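Local coordinates for uncharacterized protein (Streptococcus mutans, PDB 2QKP), which is of unknown function, this chain being the C-terminal PAS domain, probably a sensory or ligand-binding module, of a longer hemerythrin-like protein, at residues Leu85-Met95 / Tyr107-Asp115. Residues are numbered along the deposited sequence; the frame is centred on the assembly and turned at random. Where two conformers were deposited one is given.
Sequences LRNGQRDKVNM and YVTYAAVRD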
loop_
_atom_site.group_PDB
_atom_site.type_symbol
_atom_site.label_atom_id
_atom_site.label_comp_id
_atom_site.label_asym_id
_atom_site.label_seq_id
_atom_site.Cartn_x
_atom_site.Cartn_y
_atom_site.Cartn_z
ATOM N N LEU A 85 10.271 12.615 12.074
ATOM C CA LEU A 85 10.439 12.016 10.745
ATOM C C LEU A 85 11.292 12.887 9.830
ATOM O O LEU A 85 12.184 12.384 9.159
ATOM C CB LEU A 85 9.044 11.760 10.110
ATOM C CG LEU A 85 8.193 10.735 10.836
ATOM C CD1 LEU A 85 6.750 10.691 10.206
ATOM C CD2 LEU A 85 8.824 9.310 10.926
ATOM N N ARG A 86 10.976 14.180 9.778
ATOM C CA ARG A 86 11.693 15.085 8.894
ATOM C C ARG A 86 13.176 15.172 9.282
ATOM O O ARG A 86 14.053 15.139 8.430
ATOM C CB ARG A 86 11.040 16.466 8.841
ATOM C CG ARG A 86 11.812 17.357 7.877
ATOM C CD ARG A 86 11.414 18.771 8.052
ATOM N NE ARG A 86 10.109 19.045 7.461
ATOM C CZ ARG A 86 9.898 19.450 6.203
ATOM N NH1 ARG A 86 10.896 19.580 5.334
ATOM N NH2 ARG A 86 8.653 19.715 5.803
ATOM N N ASN A 87 13.459 15.211 10.588
ATOM C CA ASN A 87 14.860 15.253 11.022
ATOM C C ASN A 87 15.645 13.944 10.902
ATOM O O ASN A 87 16.869 13.910 11.120
ATOM C CB ASN A 87 14.940 15.858 12.426
ATOM C CG ASN A 87 14.692 17.337 12.402
ATOM O OD1 ASN A 87 15.166 18.049 11.497
ATOM N ND2 ASN A 87 13.955 17.823 13.386
ATOM N N GLY A 88 14.955 12.865 10.524
ATOM C CA GLY A 88 15.614 11.608 10.284
ATOM C C GLY A 88 15.983 10.900 11.585
ATOM O O GLY A 88 16.863 10.065 11.592
ATOM N N GLN A 89 15.304 11.254 12.669
ATOM C CA GLN A 89 15.461 10.558 13.940
ATOM C C GLN A 89 14.838 9.168 13.911
ATOM O O GLN A 89 15.385 8.222 14.478
ATOM C CB GLN A 89 14.886 11.398 15.083
ATOM C CG GLN A 89 15.720 12.666 15.316
ATOM C CD GLN A 89 15.060 13.666 16.263
ATOM O OE1 GLN A 89 14.081 14.343 15.911
ATOM N NE2 GLN A 89 15.627 13.800 17.456
ATOM N N ARG A 90 13.700 9.046 13.228
ATOM C CA ARG A 90 13.112 7.738 12.976
ATOM C C ARG A 90 12.552 7.747 11.551
ATOM O O ARG A 90 12.307 8.811 11.002
ATOM C CB ARG A 90 12.008 7.458 13.989
ATOM C CG ARG A 90 12.524 7.187 15.431
ATOM C CD ARG A 90 11.426 7.292 16.469
ATOM N NE ARG A 90 11.890 6.876 17.794
ATOM C CZ ARG A 90 12.377 7.691 18.738
ATOM N NH1 ARG A 90 12.467 9.000 18.535
ATOM N NH2 ARG A 90 12.775 7.185 19.904
ATOM N N ASP A 91 12.409 6.562 10.961
ATOM C CA ASP A 91 11.798 6.454 9.638
ATOM C C ASP A 91 10.298 6.229 9.751
ATOM O O ASP A 91 9.551 6.521 8.803
ATOM C CB ASP A 91 12.490 5.394 8.766
ATOM C CG ASP A 91 12.389 3.996 9.321
ATOM O OD1 ASP A 91 12.179 3.791 10.541
ATOM O OD2 ASP A 91 12.565 3.072 8.505
ATOM N N LYS A 92 9.879 5.707 10.909
ATOM C CA LYS A 92 8.487 5.397 11.217
ATOM C C LYS A 92 8.145 5.684 12.677
ATOM O O LYS A 92 9.010 5.556 13.568
ATOM C CB LYS A 92 8.193 3.911 10.960
ATOM C CG LYS A 92 8.311 3.469 9.501
ATOM C CD LYS A 92 8.065 1.978 9.354
ATOM C CE LYS A 92 9.274 1.159 9.787
ATOM N NZ LYS A 92 9.209 -0.279 9.384
ATOM N N VAL A 93 6.886 6.046 12.912
ATOM C CA VAL A 93 6.315 6.124 14.250
ATOM C C VAL A 93 5.017 5.339 14.170
ATOM O O VAL A 93 4.202 5.590 13.273
ATOM C CB VAL A 93 6.040 7.569 14.647
ATOM C CG1 VAL A 93 5.281 7.668 15.968
ATOM C CG2 VAL A 93 7.364 8.318 14.753
ATOM N N ASN A 94 4.811 4.423 15.122
ATOM C CA ASN A 94 3.616 3.570 15.131
ATOM C C ASN A 94 2.791 3.784 16.407
ATOM O O ASN A 94 3.349 4.079 17.484
ATOM C CB ASN A 94 4.012 2.104 15.055
ATOM C CG ASN A 94 4.951 1.802 13.899
ATOM O OD1 ASN A 94 6.125 1.457 14.096
ATOM N ND2 ASN A 94 4.439 1.904 12.690
ATOM N N MET A 95 1.475 3.701 16.254
ATOM C CA MET A 95 0.560 3.621 17.380
ATOM C C MET A 95 -0.540 2.584 17.115
ATOM O O MET A 95 -0.835 2.237 15.970
ATOM C CB MET A 95 -0.005 5.013 17.767
ATOM C CG MET A 95 -0.186 6.051 16.686
ATOM S SD MET A 95 1.274 6.873 15.993
ATOM C CE MET A 95 1.408 8.361 17.000
ATOM N N TYR A 107 -3.865 -0.279 13.703
ATOM C CA TYR A 107 -2.422 -0.065 13.772
ATOM C C TYR A 107 -2.077 1.069 12.811
ATOM O O TYR A 107 -2.414 0.996 11.619
ATOM C CB TYR A 107 -1.712 -1.340 13.300
ATOM C CG TYR A 107 -0.205 -1.303 13.452
ATOM C CD1 TYR A 107 0.394 -1.622 14.668
ATOM C CD2 TYR A 107 0.629 -0.996 12.373
ATOM C CE1 TYR A 107 1.779 -1.612 14.818
ATOM C CE2 TYR A 107 2.028 -0.964 12.522
ATOM C CZ TYR A 107 2.589 -1.295 13.743
ATOM O OH TYR A 107 3.970 -1.315 13.902
ATOM N N VAL A 108 -1.425 2.112 13.334
ATOM C CA VAL A 108 -1.208 3.360 12.605
ATOM C C VAL A 108 0.276 3.514 12.386
ATOM O O VAL A 108 1.072 3.308 13.300
ATOM C CB VAL A 108 -1.721 4.589 13.421
ATOM C CG1 VAL A 108 -1.534 5.867 12.642
ATOM C CG2 VAL A 108 -3.181 4.434 13.785
ATOM N N THR A 109 0.655 3.870 11.167
ATOM C CA THR A 109 2.060 4.201 10.931
ATOM C C THR A 109 2.181 5.555 10.264
ATOM O O THR A 109 1.470 5.844 9.304
ATOM C CB THR A 109 2.720 3.182 9.988
ATOM O OG1 THR A 109 2.605 1.874 10.537
ATOM C CG2 THR A 109 4.190 3.533 9.744
ATOM N N TYR A 110 3.092 6.380 10.783
ATOM C CA TYR A 110 3.531 7.597 10.108
ATOM C C TYR A 110 4.936 7.352 9.641
ATOM O O TYR A 110 5.817 7.014 10.464
ATOM C CB TYR A 110 3.593 8.759 11.097
ATOM C CG TYR A 110 2.264 9.209 11.608
ATOM C CD1 TYR A 110 1.580 10.240 10.957
ATOM C CD2 TYR A 110 1.706 8.646 12.747
ATOM C CE1 TYR A 110 0.336 10.698 11.419
ATOM C CE2 TYR A 110 0.435 9.100 13.232
ATOM C CZ TYR A 110 -0.225 10.125 12.546
ATOM O OH TYR A 110 -1.454 10.648 12.964
ATOM N N ALA A 111 5.175 7.511 8.336
ATOM C CA ALA A 111 6.460 7.201 7.760
ATOM C C ALA A 111 7.056 8.368 7.012
ATOM O O ALA A 111 6.335 9.085 6.341
ATOM C CB ALA A 111 6.314 5.982 6.814
ATOM N N ALA A 112 8.379 8.544 7.101
ATOM C CA ALA A 112 9.067 9.569 6.310
ATOM C C ALA A 112 9.151 9.057 4.890
ATOM O O ALA A 112 9.529 7.885 4.671
ATOM C CB ALA A 112 10.510 9.799 6.843
ATOM N N VAL A 113 8.743 9.891 3.940
ATOM C CA VAL A 113 8.917 9.525 2.519
ATOM C C VAL A 113 10.206 10.208 2.051
ATOM O O VAL A 113 10.309 11.441 2.096
ATOM C CB VAL A 113 7.715 9.983 1.662
ATOM C CG1 VAL A 113 7.903 9.594 0.209
ATOM C CG2 VAL A 113 6.434 9.382 2.189
ATOM N N ARG A 114 11.189 9.409 1.654
ATOM C CA ARG A 114 12.497 9.930 1.198
ATOM C C ARG A 114 12.834 9.365 -0.160
ATOM O O ARG A 114 12.521 8.218 -0.449
ATOM C CB ARG A 114 13.596 9.559 2.212
ATOM C CG ARG A 114 13.354 10.288 3.557
ATOM C CD ARG A 114 14.489 10.025 4.588
ATOM N NE ARG A 114 14.213 10.793 5.797
ATOM C CZ ARG A 114 14.452 12.097 5.929
ATOM N NH1 ARG A 114 14.993 12.812 4.931
ATOM N NH2 ARG A 114 14.149 12.699 7.070
ATOM N N ASP A 115 13.511 10.157 -0.987
ATOM C CA ASP A 115 13.994 9.641 -2.279
ATOM C C ASP A 115 15.306 8.832 -2.121
ATOM O O ASP A 115 15.778 8.651 -1.003
ATOM C CB ASP A 115 14.087 10.793 -3.291
ATOM C CG ASP A 115 15.055 11.887 -2.857
ATOM O OD1 ASP A 115 15.869 11.643 -1.946
ATOM O OD2 ASP A 115 15.015 12.990 -3.453
HETATM O O HOH W 1 13.422 9.685 8.355
HETATM O O HOH W 2 10.586 5.797 5.730
#
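Val93 and Met95 pair antiparallel with Tyr110 and Val108 through four backbone hydrogen bonds, the strand axes 4.7 Å apart, and a fifth, from Ala112 N to Asp91 O, extends the ladder into the loop. Between the bonded pairs, CA-H...O contacts such as Asn94 CA to Val108 O (3.1 Å) fill in. On the face carrying Tyr110, the bend of Met95 at chi2 (-73°) brings its sulfur to the edge of the tyrosine ring in a Met-aromatic contact, SD 3.6 Å from CE2, while its CG packs on Val108 CB. Leu85 meets Tyr110 at about a right angle, CD1 against CB, and rests its own CB on the methyl of Ala112. On the other face, Asn94 CG lies 3.3 Å from Tyr107 OH, amide and ring 25° apart; ND2 is badly angled for that hydroxyl and makes a weak, bent bond to Thr109 OG1 (2.8 Å). Beyond the ladder, Arg114, extended from CG to NE, reaches the end of helix 72-86, where NH2 makes two bent bonds: to Leu85 O (2.9 Å) in the carbonyl plane, and to Arg86 O (2.8 Å) from 56° above it. Leu85 O also receives Gly88 N of the Schellman motif, and a water joins it to Arg114 NE and Arg90 O. Strand 92-99 is an edge strand of the chain's five-stranded antiparallel sheet, whose 2-1-5-4-3 order is the PAS arrangement; 104-114 lies between it and strand 120-129, Val81 of helix 72-86 touches Tyr110, and Phe133 of the second subunit meets Tyr107 edge-to-face.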